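Local coordinates for putative alpha KG dependent 2,4-D dioxygenase (Burkholderia xenovorans, PDB 5J92), which binds an iron(II) ion and probably acts as a 2-oxoglutarate-dependent dioxygenase of the TfdA/TauD family, at residues L27-P32 and L51-Q56; R133-L138 and W264-L269; A152-A157 and E243-P248; D177-R182 and E193-L198. One frame throughout, in Å; residues are numbered along the deposited sequence.

Interaction 1 (L27-P32 and L51-Q56); sequences LDLSKP and LIFPRQ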
loop_
_atom_site.group_PDB
_atom_site.type_symbol
_atom_site.label_atom_id
_atom_site.label_comp_id
_atom_site.label_asym_id
_atom_site.label_seq_id
_atom_site.Cartn_x
_atom_site.Cartn_y
_atom_site.Cartn_z
ATOM N N LEU A 27 24.092 24.097 16.825
ATOM C CA LEU A 27 23.745 25.222 15.968
ATOM C C LEU A 27 22.665 26.070 16.627
ATOM O O LEU A 27 21.733 25.537 17.247
ATOM C CB LEU A 27 23.250 24.731 14.606
ATOM C CG LEU A 27 24.297 24.022 13.746
ATOM C CD1 LEU A 27 23.749 23.834 12.332
ATOM C CD2 LEU A 27 25.615 24.771 13.721
ATOM N N ASP A 28 22.812 27.390 16.515
ATOM C CA ASP A 28 21.791 28.352 16.920
ATOM C C ASP A 28 21.239 28.981 15.644
ATOM O O ASP A 28 21.799 29.953 15.132
ATOM C CB ASP A 28 22.362 29.398 17.869
ATOM C CG ASP A 28 21.355 30.485 18.233
ATOM O OD1 ASP A 28 20.151 30.356 17.898
ATOM O OD2 ASP A 28 21.777 31.467 18.884
ATOM N N LEU A 29 20.119 28.454 15.156
ATOM C CA LEU A 29 19.583 28.939 13.886
ATOM C C LEU A 29 18.801 30.242 14.030
ATOM O O LEU A 29 18.201 30.705 13.052
ATOM C CB LEU A 29 18.715 27.864 13.236
ATOM C CG LEU A 29 19.479 26.556 12.992
ATOM C CD1 LEU A 29 18.591 25.546 12.278
ATOM C CD2 LEU A 29 20.779 26.799 12.218
ATOM N N SER A 30 18.799 30.855 15.212
ATOM C CA SER A 30 18.234 32.195 15.297
ATOM C C SER A 30 19.148 33.238 14.665
ATOM O O SER A 30 18.700 34.362 14.420
ATOM C CB SER A 30 17.933 32.577 16.749
ATOM O OG SER A 30 19.109 32.795 17.501
ATOM N N LYS A 31 20.400 32.886 14.378
ATOM C CA LYS A 31 21.363 33.761 13.733
ATOM C C LYS A 31 21.691 33.254 12.333
ATOM O O LYS A 31 21.703 32.043 12.094
ATOM C CB LYS A 31 22.662 33.838 14.543
ATOM C CG LYS A 31 22.490 34.288 15.986
ATOM C CD LYS A 31 23.802 34.188 16.739
ATOM C CE LYS A 31 23.702 34.856 18.102
ATOM N NZ LYS A 31 22.528 34.323 18.855
ATOM N N PRO A 32 21.979 34.149 11.389
ATOM C CA PRO A 32 22.307 33.700 10.032
ATOM C C PRO A 32 23.567 32.852 10.051
ATOM O O PRO A 32 24.518 33.128 10.786
ATOM C CB PRO A 32 22.524 35.010 9.264
ATOM C CG PRO A 32 21.851 36.061 10.086
ATOM C CD PRO A 32 22.011 35.617 11.504
ATOM N N LEU A 51 17.665 15.814 8.078
ATOM C CA LEU A 51 18.484 16.447 9.100
ATOM C C LEU A 51 17.579 17.063 10.163
ATOM O O LEU A 51 16.606 17.769 9.840
ATOM C CB LEU A 51 19.405 17.517 8.486
ATOM C CG LEU A 51 20.471 17.038 7.493
ATOM C CD1 LEU A 51 21.236 18.219 6.904
ATOM C CD2 LEU A 51 21.445 16.094 8.179
ATOM N N ILE A 52 17.913 16.802 11.418
ATOM C CA ILE A 52 17.126 17.208 12.580
ATOM C C ILE A 52 17.976 18.170 13.393
ATOM O O ILE A 52 19.064 17.800 13.860
ATOM C CB ILE A 52 16.734 16.000 13.443
ATOM C CG1 ILE A 52 15.967 14.981 12.611
ATOM C CG2 ILE A 52 15.980 16.451 14.676
ATOM C CD1 ILE A 52 16.329 13.556 12.971
ATOM N N PHE A 53 17.484 19.388 13.582
ATOM C CA PHE A 53 18.164 20.359 14.433
ATOM C C PHE A 53 17.358 20.507 15.720
ATOM O O PHE A 53 16.286 21.136 15.716
ATOM C CB PHE A 53 18.310 21.706 13.714
ATOM C CG PHE A 53 18.971 21.604 12.360
ATOM C CD1 PHE A 53 18.218 21.324 11.222
ATOM C CD2 PHE A 53 20.337 21.794 12.219
ATOM C CE1 PHE A 53 18.815 21.226 9.975
ATOM C CE2 PHE A 53 20.944 21.707 10.974
ATOM C CZ PHE A 53 20.186 21.427 9.853
ATOM N N PRO A 54 17.794 19.914 16.828
ATOM C CA PRO A 54 16.978 19.945 18.048
ATOM C C PRO A 54 16.887 21.339 18.652
ATOM O O PRO A 54 17.787 22.169 18.503
ATOM C CB PRO A 54 17.719 18.991 19.002
ATOM C CG PRO A 54 18.593 18.132 18.113
ATOM C CD PRO A 54 18.981 19.051 16.965
ATOM N N ARG A 55 15.775 21.583 19.345
ATOM C CA ARG A 55 15.634 22.708 20.276
ATOM C C ARG A 55 15.945 24.054 19.609
ATOM O O ARG A 55 16.772 24.842 20.075
ATOM C CB ARG A 55 16.506 22.473 21.520
ATOM C CG ARG A 55 16.089 21.228 22.307
ATOM C CD ARG A 55 17.106 20.781 23.372
ATOM N NE ARG A 55 18.208 19.990 22.812
ATOM C CZ ARG A 55 18.185 18.667 22.615
ATOM N NH1 ARG A 55 19.243 18.045 22.094
ATOM N NH2 ARG A 55 17.105 17.960 22.935
ATOM N N GLN A 56 15.245 24.321 18.507
ATOM C CA GLN A 56 15.400 25.567 17.761
ATOM C C GLN A 56 14.193 26.450 18.077
ATOM O O GLN A 56 13.145 26.348 17.435
ATOM C CB GLN A 56 15.526 25.301 16.266
ATOM C CG GLN A 56 16.783 24.549 15.864
ATOM C CD GLN A 56 18.045 25.271 16.270
ATOM O OE1 GLN A 56 18.143 26.493 16.155
ATOM N NE2 GLN A 56 19.018 24.516 16.766
HETATM O O HOH W 1 18.556 27.977 18.489
#
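Leu27 and Phe53 face each other with their CA atoms 7.6 Å apart, and Leu29 lies nearer still to Gln56, where a type I turn, Asp28 to Lys31, lies against the loop leaving strand 50-53. No strand pairing joins the two backbones; the carboxamide of Gln56 does the work instead. Its NE2 donates to Leu27 O over 2.9 Å, coming from above the carbonyl plane, while Gln56 OE1 takes the backbone N of Leu29 at 3.0 Å. A bend in the Gln56 chain (chi2 -59°) turns the amide so that one flat group serves both a carbonyl and an N-H of the loop. The turn lies between strand 21-25 and helix 35-47, and strand 50-53 is inside the larger sheet of the TauD/TfdA double-stranded beta-helix. Leu29 CD1 sits over one face of the Phe53 ring, 4.0 Å from Phe53 CG and offset toward the rim. Leu27 CD1 approaches the same ring obliquely, 3.8 Å from Phe53 CE2; Phe66 meets that ring edge-to-face. One water donates to both Gln56 OE1 and Asp28 OD1. Asp28 OD1 also accepts Ser30 N, an Asx turn, and Asp28 OD2 salt-bridges Lys31 NZ.

Interaction 2 (R133-L138 and W264-L269); sequences RYSFLL and WDNRAL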
loop_
_atom_site.group_PDB
_atom_site.type_symbol
_atom_site.label_atom_id
_atom_site.label_comp_id
_atom_site.label_asym_id
_atom_site.label_seq_id
_atom_site.Cartn_x
_atom_site.Cartn_y
_atom_site.Cartn_z
ATOM N N ARG A 133 12.852 21.333 -3.331
ATOM C CA ARG A 133 14.182 20.846 -2.987
ATOM C C ARG A 133 14.135 20.342 -1.544
ATOM O O ARG A 133 13.753 19.202 -1.300
ATOM C CB ARG A 133 15.229 21.943 -3.173
ATOM C CG ARG A 133 16.667 21.484 -2.934
ATOM C CD ARG A 133 17.658 22.573 -3.312
ATOM N NE ARG A 133 17.716 22.770 -4.762
ATOM C CZ ARG A 133 18.312 23.794 -5.360
ATOM N NH1 ARG A 133 18.904 24.740 -4.641
ATOM N NH2 ARG A 133 18.315 23.873 -6.685
ATOM N N TYR A 134 14.467 21.191 -0.584
ATOM C CA TYR A 134 14.350 20.866 0.830
ATOM C C TYR A 134 13.021 21.371 1.369
ATOM O O TYR A 134 12.588 22.484 1.047
ATOM C CB TYR A 134 15.480 21.496 1.632
ATOM C CG TYR A 134 16.876 21.053 1.246
ATOM C CD1 TYR A 134 17.401 19.866 1.738
ATOM C CD2 TYR A 134 17.674 21.827 0.400
ATOM C CE1 TYR A 134 18.673 19.452 1.405
ATOM C CE2 TYR A 134 18.954 21.418 0.050
ATOM C CZ TYR A 134 19.448 20.228 0.565
ATOM O OH TYR A 134 20.716 19.791 0.254
ATOM N N SER A 135 12.393 20.562 2.214
ATOM C CA SER A 135 11.258 20.997 3.014
ATOM C C SER A 135 11.690 21.097 4.471
ATOM O O SER A 135 12.610 20.400 4.906
ATOM C CB SER A 135 10.075 20.032 2.864
ATOM O OG SER A 135 9.566 20.042 1.531
ATOM N N PHE A 136 11.036 21.990 5.221
ATOM C CA PHE A 136 11.381 22.273 6.608
ATOM C C PHE A 136 10.115 22.271 7.451
ATOM O O PHE A 136 9.100 22.863 7.061
ATOM C CB PHE A 136 12.082 23.633 6.750
ATOM C CG PHE A 136 13.270 23.817 5.840
ATOM C CD1 PHE A 136 13.094 24.122 4.492
ATOM C CD2 PHE A 136 14.564 23.706 6.338
ATOM C CE1 PHE A 136 14.174 24.292 3.655
ATOM C CE2 PHE A 136 15.660 23.876 5.503
ATOM C CZ PHE A 136 15.465 24.184 4.159
ATOM N N LEU A 137 10.186 21.618 8.615
ATOM C CA LEU A 137 9.072 21.523 9.551
ATOM C C LEU A 137 9.604 21.811 10.945
ATOM O O LEU A 137 10.505 21.114 11.420
ATOM C CB LEU A 137 8.426 20.132 9.520
ATOM C CG LEU A 137 7.203 19.832 8.652
ATOM C CD1 LEU A 137 6.741 18.386 8.860
ATOM C CD2 LEU A 137 6.069 20.819 8.910
ATOM N N LEU A 138 9.044 22.820 11.606
ATOM C CA LEU A 138 9.434 23.171 12.969
ATOM C C LEU A 138 8.255 22.909 13.894
ATOM O O LEU A 138 7.180 23.495 13.723
ATOM C CB LEU A 138 9.886 24.630 13.045
ATOM C CG LEU A 138 10.306 25.187 14.406
ATOM C CD1 LEU A 138 11.471 24.414 15.024
ATOM C CD2 LEU A 138 10.652 26.642 14.248
ATOM N N TRP A 264 14.331 18.036 5.187
ATOM C CA TRP A 264 14.478 16.828 4.387
ATOM C C TRP A 264 14.550 17.151 2.901
ATOM O O TRP A 264 13.950 18.118 2.416
ATOM C CB TRP A 264 13.363 15.788 4.678
ATOM C CG TRP A 264 11.967 16.114 4.169
ATOM C CD1 TRP A 264 11.433 15.803 2.944
ATOM C CD2 TRP A 264 10.936 16.779 4.894
ATOM N NE1 TRP A 264 10.128 16.258 2.858
ATOM C CE2 TRP A 264 9.800 16.856 4.048
ATOM C CE3 TRP A 264 10.858 17.331 6.177
ATOM C CZ2 TRP A 264 8.614 17.446 4.450
ATOM C CZ3 TRP A 264 9.667 17.927 6.569
ATOM C CH2 TRP A 264 8.566 17.982 5.710
ATOM N N ASP A 265 15.330 16.333 2.199
ATOM C CA ASP A 265 15.630 16.511 0.777
ATOM C C ASP A 265 14.626 15.687 -0.025
ATOM O O ASP A 265 14.714 14.460 -0.088
ATOM C CB ASP A 265 17.080 16.112 0.511
ATOM C CG ASP A 265 17.559 16.470 -0.901
ATOM O OD1 ASP A 265 16.711 16.754 -1.778
ATOM O OD2 ASP A 265 18.796 16.482 -1.117
ATOM N N ASN A 266 13.646 16.366 -0.629
ATOM C CA ASN A 266 12.647 15.679 -1.439
ATOM C C ASN A 266 13.246 14.984 -2.658
ATOM O O ASN A 266 12.600 14.101 -3.232
ATOM C CB ASN A 266 11.559 16.665 -1.871
ATOM C CG ASN A 266 10.745 17.174 -0.696
ATOM O OD1 ASN A 266 9.857 16.485 -0.226
ATOM N ND2 ASN A 266 11.052 18.374 -0.216
ATOM N N ARG A 267 14.465 15.351 -3.059
ATOM C CA ARG A 267 15.110 14.739 -4.218
ATOM C C ARG A 267 15.549 13.306 -3.963
ATOM O O ARG A 267 15.919 12.621 -4.920
ATOM C CB ARG A 267 16.324 15.571 -4.645
ATOM C CG ARG A 267 15.982 17.018 -4.979
ATOM C CD ARG A 267 17.226 17.872 -5.151
ATOM N NE ARG A 267 17.964 18.047 -3.901
ATOM C CZ ARG A 267 18.978 18.892 -3.757
ATOM N NH1 ARG A 267 19.366 19.637 -4.792
ATOM N NH2 ARG A 267 19.601 18.996 -2.588
ATOM N N ALA A 268 15.508 12.840 -2.705
ATOM C CA ALA A 268 15.948 11.500 -2.348
ATOM C C ALA A 268 14.921 10.724 -1.535
ATOM O O ALA A 268 15.219 9.614 -1.090
ATOM C CB ALA A 268 17.261 11.565 -1.549
ATOM N N LEU A 269 13.731 11.274 -1.311
ATOM C CA LEU A 269 12.838 10.695 -0.323
ATOM C C LEU A 269 11.397 10.727 -0.785
ATOM O O LEU A 269 11.019 11.465 -1.697
ATOM C CB LEU A 269 12.901 11.447 1.016
ATOM C CG LEU A 269 14.243 11.490 1.725
ATOM C CD1 LEU A 269 14.257 12.638 2.682
ATOM C CD2 LEU A 269 14.427 10.150 2.457
#
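Trp264 pairs with Ser135 as an antiparallel hydrogen-bonded pair: its N donates to Ser135 O, and its O receives Ser135 N. With chi1 at 72°, its CG stands between the backbone N and the carbonyl carbon, which folds the indole back across the neighbouring strand. There Ser135 CB makes a CH-pi contact 3.6 Å from the centroid of the six-membered ring of Trp264, and Leu137 CD1 reaches the ring edge, 3.7 Å from Trp264 CH2. Trp264 also meets the ring of His271, a ligand of the iron(II) ion.

Asp265 is in the non-hydrogen-bonded pair with Tyr134 and sets its CB against Tyr134 CE1. These strands, 261-265 and 132-139, are neighbours in the larger sheet of the double-stranded beta-helix core.

Asn266 N and Asn266 ND2 both donate to Arg133 O. The same ND2 donates to Ser135 OG at 2.8 Å, close to the amide plane. Ser135 OG bonds the iron ligand Asp124, whose backbone N goes to Asn266 OD1, so Ser135 and Asn266 form a second shell behind the metal.

Arg267 grips Asp265 side-on, its NE 2.8 Å from Asp265 OD1; Asp265 OD2 also bonds His209. Arg133 CG lies over the centre of the Arg267 guanidinium, 3.6 Å from Arg267 CZ, the two arginine planes 22° apart. Asp292 forms a salt bridge with Arg133 and a long, weak ion pair with Arg267.

Interaction 3 (A152-A157 and E243-P248); sequences ADMRAA and EFATQP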
loop_
_atom_site.group_PDB
_atom_site.type_symbol
_atom_site.label_atom_id
_atom_site.label_comp_id
_atom_site.label_asym_id
_atom_site.label_seq_id
_atom_site.Cartn_x
_atom_site.Cartn_y
_atom_site.Cartn_z
ATOM N N ALA A 152 11.056 7.612 3.640
ATOM C CA ALA A 152 11.455 6.422 2.905
ATOM C C ALA A 152 12.589 6.770 1.953
ATOM O O ALA A 152 12.462 7.694 1.136
ATOM C CB ALA A 152 10.268 5.819 2.155
ATOM N N ASP A 153 13.691 6.033 2.062
ATOM C CA ASP A 153 14.908 6.334 1.302
ATOM C C ASP A 153 14.794 5.772 -0.116
ATOM O O ASP A 153 14.880 4.555 -0.315
ATOM C CB ASP A 153 16.120 5.759 2.029
ATOM C CG ASP A 153 17.454 6.216 1.417
ATOM O OD1 ASP A 153 17.479 6.635 0.230
ATOM O OD2 ASP A 153 18.476 6.139 2.145
ATOM N N MET A 154 14.595 6.652 -1.103
ATOM C CA MET A 154 14.487 6.224 -2.497
ATOM C C MET A 154 15.830 5.825 -3.112
ATOM O O MET A 154 15.842 5.170 -4.169
ATOM C CB MET A 154 13.858 7.335 -3.349
ATOM C CG MET A 154 12.426 7.705 -2.952
ATOM S SD MET A 154 11.292 6.308 -3.060
ATOM C CE MET A 154 11.207 5.806 -1.368
ATOM N N ARG A 155 16.950 6.255 -2.521
ATOM C CA ARG A 155 18.262 5.786 -2.973
ATOM C C ARG A 155 18.472 4.333 -2.565
ATOM O O ARG A 155 18.865 3.492 -3.386
ATOM C CB ARG A 155 19.376 6.658 -2.382
ATOM C CG ARG A 155 19.081 8.147 -2.366
ATOM C CD ARG A 155 20.004 8.876 -1.402
ATOM N NE ARG A 155 19.858 8.352 -0.034
ATOM C CZ ARG A 155 20.620 8.700 1.002
ATOM N NH1 ARG A 155 21.601 9.592 0.849
ATOM N NH2 ARG A 155 20.389 8.165 2.204
ATOM N N ALA A 156 18.229 4.032 -1.282
ATOM C CA ALA A 156 18.347 2.668 -0.793
ATOM C C ALA A 156 17.395 1.743 -1.537
ATOM O O ALA A 156 17.754 0.610 -1.878
ATOM C CB ALA A 156 18.064 2.629 0.717
ATOM N N ALA A 157 16.174 2.213 -1.804
ATOM C CA ALA A 157 15.222 1.392 -2.540
ATOM C C ALA A 157 15.730 1.106 -3.946
ATOM O O ALA A 157 15.618 -0.022 -4.438
ATOM C CB ALA A 157 13.858 2.081 -2.592
ATOM N N GLU A 243 5.308 -0.354 -2.984
ATOM C CA GLU A 243 5.306 -1.329 -1.901
ATOM C C GLU A 243 6.731 -1.709 -1.538
ATOM O O GLU A 243 7.088 -1.762 -0.355
ATOM C CB GLU A 243 4.511 -2.579 -2.278
ATOM C CG GLU A 243 4.590 -3.681 -1.192
ATOM C CD GLU A 243 3.832 -4.960 -1.545
ATOM O OE1 GLU A 243 3.124 -4.978 -2.577
ATOM O OE2 GLU A 243 3.924 -5.944 -0.770
ATOM N N PHE A 244 7.567 -1.940 -2.550
ATOM C CA PHE A 244 8.945 -2.336 -2.291
ATOM C C PHE A 244 9.697 -1.246 -1.533
ATOM O O PHE A 244 10.333 -1.517 -0.505
ATOM C CB PHE A 244 9.659 -2.662 -3.607
ATOM C CG PHE A 244 11.109 -3.013 -3.415
ATOM C CD1 PHE A 244 11.476 -4.307 -3.078
ATOM C CD2 PHE A 244 12.090 -2.042 -3.526
ATOM C CE1 PHE A 244 12.823 -4.640 -2.866
ATOM C CE2 PHE A 244 13.431 -2.357 -3.312
ATOM C CZ PHE A 244 13.797 -3.661 -2.987
ATOM N N ALA A 245 9.583 0.005 -1.996
ATOM C CA ALA A 245 10.391 1.108 -1.483
ATOM C C ALA A 245 9.951 1.595 -0.107
ATOM O O ALA A 245 10.656 2.413 0.495
ATOM C CB ALA A 245 10.378 2.278 -2.475
ATOM N N THR A 246 8.796 1.163 0.388
ATOM C CA THR A 246 8.332 1.588 1.697
ATOM C C THR A 246 8.358 0.451 2.715
ATOM O O THR A 246 7.749 0.563 3.784
ATOM C CB THR A 246 6.940 2.216 1.584
ATOM O OG1 THR A 246 6.038 1.306 0.946
ATOM C CG2 THR A 246 7.026 3.499 0.743
ATOM N N GLN A 247 9.055 -0.638 2.398
ATOM C CA GLN A 247 9.307 -1.666 3.387
ATOM C C GLN A 247 10.139 -1.083 4.523
ATOM O O GLN A 247 10.886 -0.120 4.321
ATOM C CB GLN A 247 10.053 -2.843 2.754
ATOM C CG GLN A 247 9.191 -3.783 1.938
ATOM C CD GLN A 247 10.025 -4.872 1.311
ATOM O OE1 GLN A 247 10.062 -5.991 1.811
ATOM N NE2 GLN A 247 10.727 -4.545 0.222
ATOM N N PRO A 248 10.054 -1.664 5.728
ATOM C CA PRO A 248 10.684 -1.023 6.901
ATOM C C PRO A 248 12.183 -0.787 6.757
ATOM O O PRO A 248 12.708 0.193 7.309
ATOM C CB PRO A 248 10.361 -1.990 8.056
ATOM C CG PRO A 248 9.912 -3.263 7.395
ATOM C CD PRO A 248 9.288 -2.869 6.089
#
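Ala152, next to the end of strand 149-153, directs its CB at the C-terminal end of helix 231-245, where it lies 3.8 Å from Ala245 O and 4.2 Å from Thr246 CG2. Trp121 touches the same alanine, whose side chain is about 7 Å from that of the iron ligand His271.

Asp153 then turns the chain from strand into helix. As N-cap of helix 154-159 it accepts Ala156 N at OD1, 3.1 Å away, and Arg155 N more weakly. Arg155 holds the carboxylate side-on, with its NH2 2.8 Å from Asp153 OD2. Its NE comes to Asp153 OD1 from the face of the carboxylate opposite to Ala156 N, so the cap is fixed from both faces.

The side chain of Met154 is bent at chi2 and chi3 (-59° and 100°), which brings its CE within 3.8 Å of Ala245 CB. Three residues on, Ala157 closes on that methyl from another direction: Ala157 CB and Ala245 CB are 3.5 Å apart, tighter than a usual carbon contact. The carbonyl of Ala157 meets the edge of the Phe244 ring, its O lying 3.4 Å from Phe244 CE2.

No hydrogen bond crosses between the two segments. Small methyl groups let a strand-to-helix corner and a helix end come very close, at the price of burying Ala245 O without a polar partner, so the join depends on close-fitting shapes.

Interaction 4 (D177-R182 and E193-L198); sequences DIMASR and EERKAL
Two short helices joined by a loop, 178-184 and 192-197, meet here at the surface of the protein, their local axes 11.1 Å apart at closest approach and 123° apart in direction. Leu198, the first residue to leave the second helix, sets its CB 3.7 Å from Ile178 CG2. Bent at chi2 (-53°), Met179 carries its CE across to Glu194, 3.8 Å from Glu194 CD, while Met179 CB rests near Arg195 NH2. The polar link is Arg182 with Glu194. Both terminal nitrogens converge on a single oxygen, Arg182 NH1 at 3.1 Å from Glu194 OE2 and Arg182 NH2 at 3.2 Å from the same atom. Both come from one face of the carboxylate, above its plane, although the oxygen stays within the guanidinium plane; the two planes are 52° apart. A weak bond from NH1 to OE1 completes the salt bridge. Near the start of helix 178-184 a water accepts from Ile178 N close to Leu198 O, and a second lies between Asp177 OD1 and Leu198 O. Asp177 caps this helix by accepting Ala180 N. Ile178 touches Tyr127 and His222, and Asp177 and Ala180 pack on Thr224 of strand 223-226.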
loop_
_atom_site.group_PDB
_atom_site.type_symbol
_atom_site.label_atom_id
_atom_site.label_comp_id
_atom_site.label_asym_id
_atom_site.label_seq_id
_atom_site.Cartn_x
_atom_site.Cartn_y
_atom_site.Cartn_z
ATOM N N ASP A 177 0.477 14.101 -11.318
ATOM C CA ASP A 177 -0.863 14.659 -11.542
ATOM C C ASP A 177 -1.547 14.873 -10.187
ATOM O O ASP A 177 -2.118 13.930 -9.633
ATOM C CB ASP A 177 -1.650 13.698 -12.428
ATOM C CG ASP A 177 -3.016 14.215 -12.832
ATOM O OD1 ASP A 177 -3.498 15.236 -12.295
ATOM O OD2 ASP A 177 -3.616 13.553 -13.707
ATOM N N ILE A 178 -1.546 16.117 -9.694
ATOM C CA ILE A 178 -2.070 16.363 -8.351
ATOM C C ILE A 178 -3.572 16.100 -8.292
ATOM O O ILE A 178 -4.081 15.572 -7.296
ATOM C CB ILE A 178 -1.715 17.791 -7.885
ATOM C CG1 ILE A 178 -2.123 18.014 -6.424
ATOM C CG2 ILE A 178 -2.331 18.858 -8.794
ATOM C CD1 ILE A 178 -1.447 17.092 -5.440
ATOM N N MET A 179 -4.302 16.437 -9.358
ATOM C CA MET A 179 -5.748 16.249 -9.341
ATOM C C MET A 179 -6.099 14.770 -9.332
ATOM O O MET A 179 -7.057 14.355 -8.671
ATOM C CB MET A 179 -6.388 16.963 -10.539
ATOM C CG MET A 179 -6.262 18.477 -10.495
ATOM S SD MET A 179 -6.873 19.159 -8.937
ATOM C CE MET A 179 -6.156 20.811 -8.957
ATOM N N ALA A 180 -5.315 13.951 -10.030
ATOM C CA ALA A 180 -5.531 12.510 -9.971
ATOM C C ALA A 180 -5.249 11.961 -8.572
ATOM O O ALA A 180 -6.005 11.118 -8.070
ATOM C CB ALA A 180 -4.666 11.807 -11.014
ATOM N N SER A 181 -4.175 12.425 -7.918
ATOM C CA SER A 181 -3.872 11.908 -6.583
ATOM C C SER A 181 -4.901 12.377 -5.563
ATOM O O SER A 181 -5.267 11.624 -4.650
ATOM C CB SER A 181 -2.461 12.314 -6.142
ATOM O OG SER A 181 -2.371 13.718 -5.897
ATOM N N ARG A 182 -5.381 13.613 -5.698
ATOM C CA ARG A 182 -6.455 14.075 -4.828
ATOM C C ARG A 182 -7.715 13.256 -5.040
ATOM O O ARG A 182 -8.390 12.883 -4.070
ATOM C CB ARG A 182 -6.731 15.558 -5.073
ATOM C CG ARG A 182 -5.688 16.497 -4.499
ATOM C CD ARG A 182 -6.064 17.918 -4.824
ATOM N NE ARG A 182 -5.039 18.880 -4.439
ATOM C CZ ARG A 182 -5.116 20.174 -4.734
ATOM N NH1 ARG A 182 -6.162 20.630 -5.415
ATOM N NH2 ARG A 182 -4.154 21.007 -4.355
ATOM N N GLU A 193 -9.382 27.031 -12.714
ATOM C CA GLU A 193 -8.119 27.753 -12.660
ATOM C C GLU A 193 -7.032 26.908 -12.003
ATOM O O GLU A 193 -5.894 26.874 -12.482
ATOM C CB GLU A 193 -8.301 29.075 -11.915
ATOM N N GLU A 194 -7.362 26.226 -10.900
ATOM C CA GLU A 194 -6.375 25.377 -10.240
ATOM C C GLU A 194 -5.998 24.186 -11.114
ATOM O O GLU A 194 -4.828 23.785 -11.149
ATOM C CB GLU A 194 -6.891 24.907 -8.875
ATOM C CG GLU A 194 -5.765 24.601 -7.878
ATOM C CD GLU A 194 -6.222 23.847 -6.638
ATOM O OE1 GLU A 194 -7.426 23.549 -6.515
ATOM O OE2 GLU A 194 -5.377 23.599 -5.750
ATOM N N ARG A 195 -6.970 23.601 -11.822
ATOM C CA ARG A 195 -6.646 22.476 -12.699
ATOM C C ARG A 195 -5.689 22.891 -13.805
ATOM O O ARG A 195 -4.750 22.153 -14.130
ATOM C CB ARG A 195 -7.913 21.864 -13.293
ATOM C CG ARG A 195 -8.782 21.152 -12.276
ATOM C CD ARG A 195 -10.046 20.594 -12.911
ATOM N NE ARG A 195 -10.935 20.026 -11.905
ATOM C CZ ARG A 195 -10.819 18.794 -11.418
ATOM N NH1 ARG A 195 -11.674 18.360 -10.499
ATOM N NH2 ARG A 195 -9.854 17.989 -11.853
ATOM N N LYS A 196 -5.890 24.080 -14.376
ATOM C CA LYS A 196 -4.988 24.552 -15.420
ATOM C C LYS A 196 -3.632 24.938 -14.843
ATOM O O LYS A 196 -2.589 24.573 -15.399
ATOM C CB LYS A 196 -5.620 25.732 -16.170
ATOM N N ALA A 197 -3.621 25.658 -13.718
ATOM C CA ALA A 197 -2.353 26.077 -13.125
ATOM C C ALA A 197 -1.517 24.884 -12.689
ATOM O O ALA A 197 -0.282 24.952 -12.699
ATOM C CB ALA A 197 -2.600 27.006 -11.933
ATOM N N LEU A 198 -2.164 23.786 -12.310
ATOM C CA LEU A 198 -1.483 22.599 -11.813
ATOM C C LEU A 198 -1.628 21.443 -12.795
ATOM O O LEU A 198 -1.798 20.290 -12.405
ATOM C CB LEU A 198 -2.012 22.214 -10.430
ATOM C CG LEU A 198 -1.926 23.323 -9.376
ATOM C CD1 LEU A 198 -2.577 22.911 -8.057
ATOM C CD2 LEU A 198 -0.483 23.725 -9.144
HETATM O O HOH W 2 -3.544 17.945 -12.329
HETATM O O HOH W 3 -0.220 18.127 -11.475
#

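Along the chain interaction 1 closes before the others begin; interaction 2 then spans a long loop that contains interaction 3, which in turn encloses interaction 4. Interactions 1 and 2 share the larger sheet through neighbouring strands 50-53 and 261-265, and they touch where Gln56 O meets Leu138 CD1. Their centres are 16 Å apart, as are those of interactions 2 and 3, which join through Ala268 O and Met154 N, a probable hydrogen bond, where strands 149-153 and 269-273 pair in the three-stranded sheet. Interaction 4 is about 12 Å from interaction 2 between nearest atoms. Interaction 2 lies beside the iron site, near the chain's centre, and interactions 1 and 4 lie toward the periphery on opposite sides of that centre.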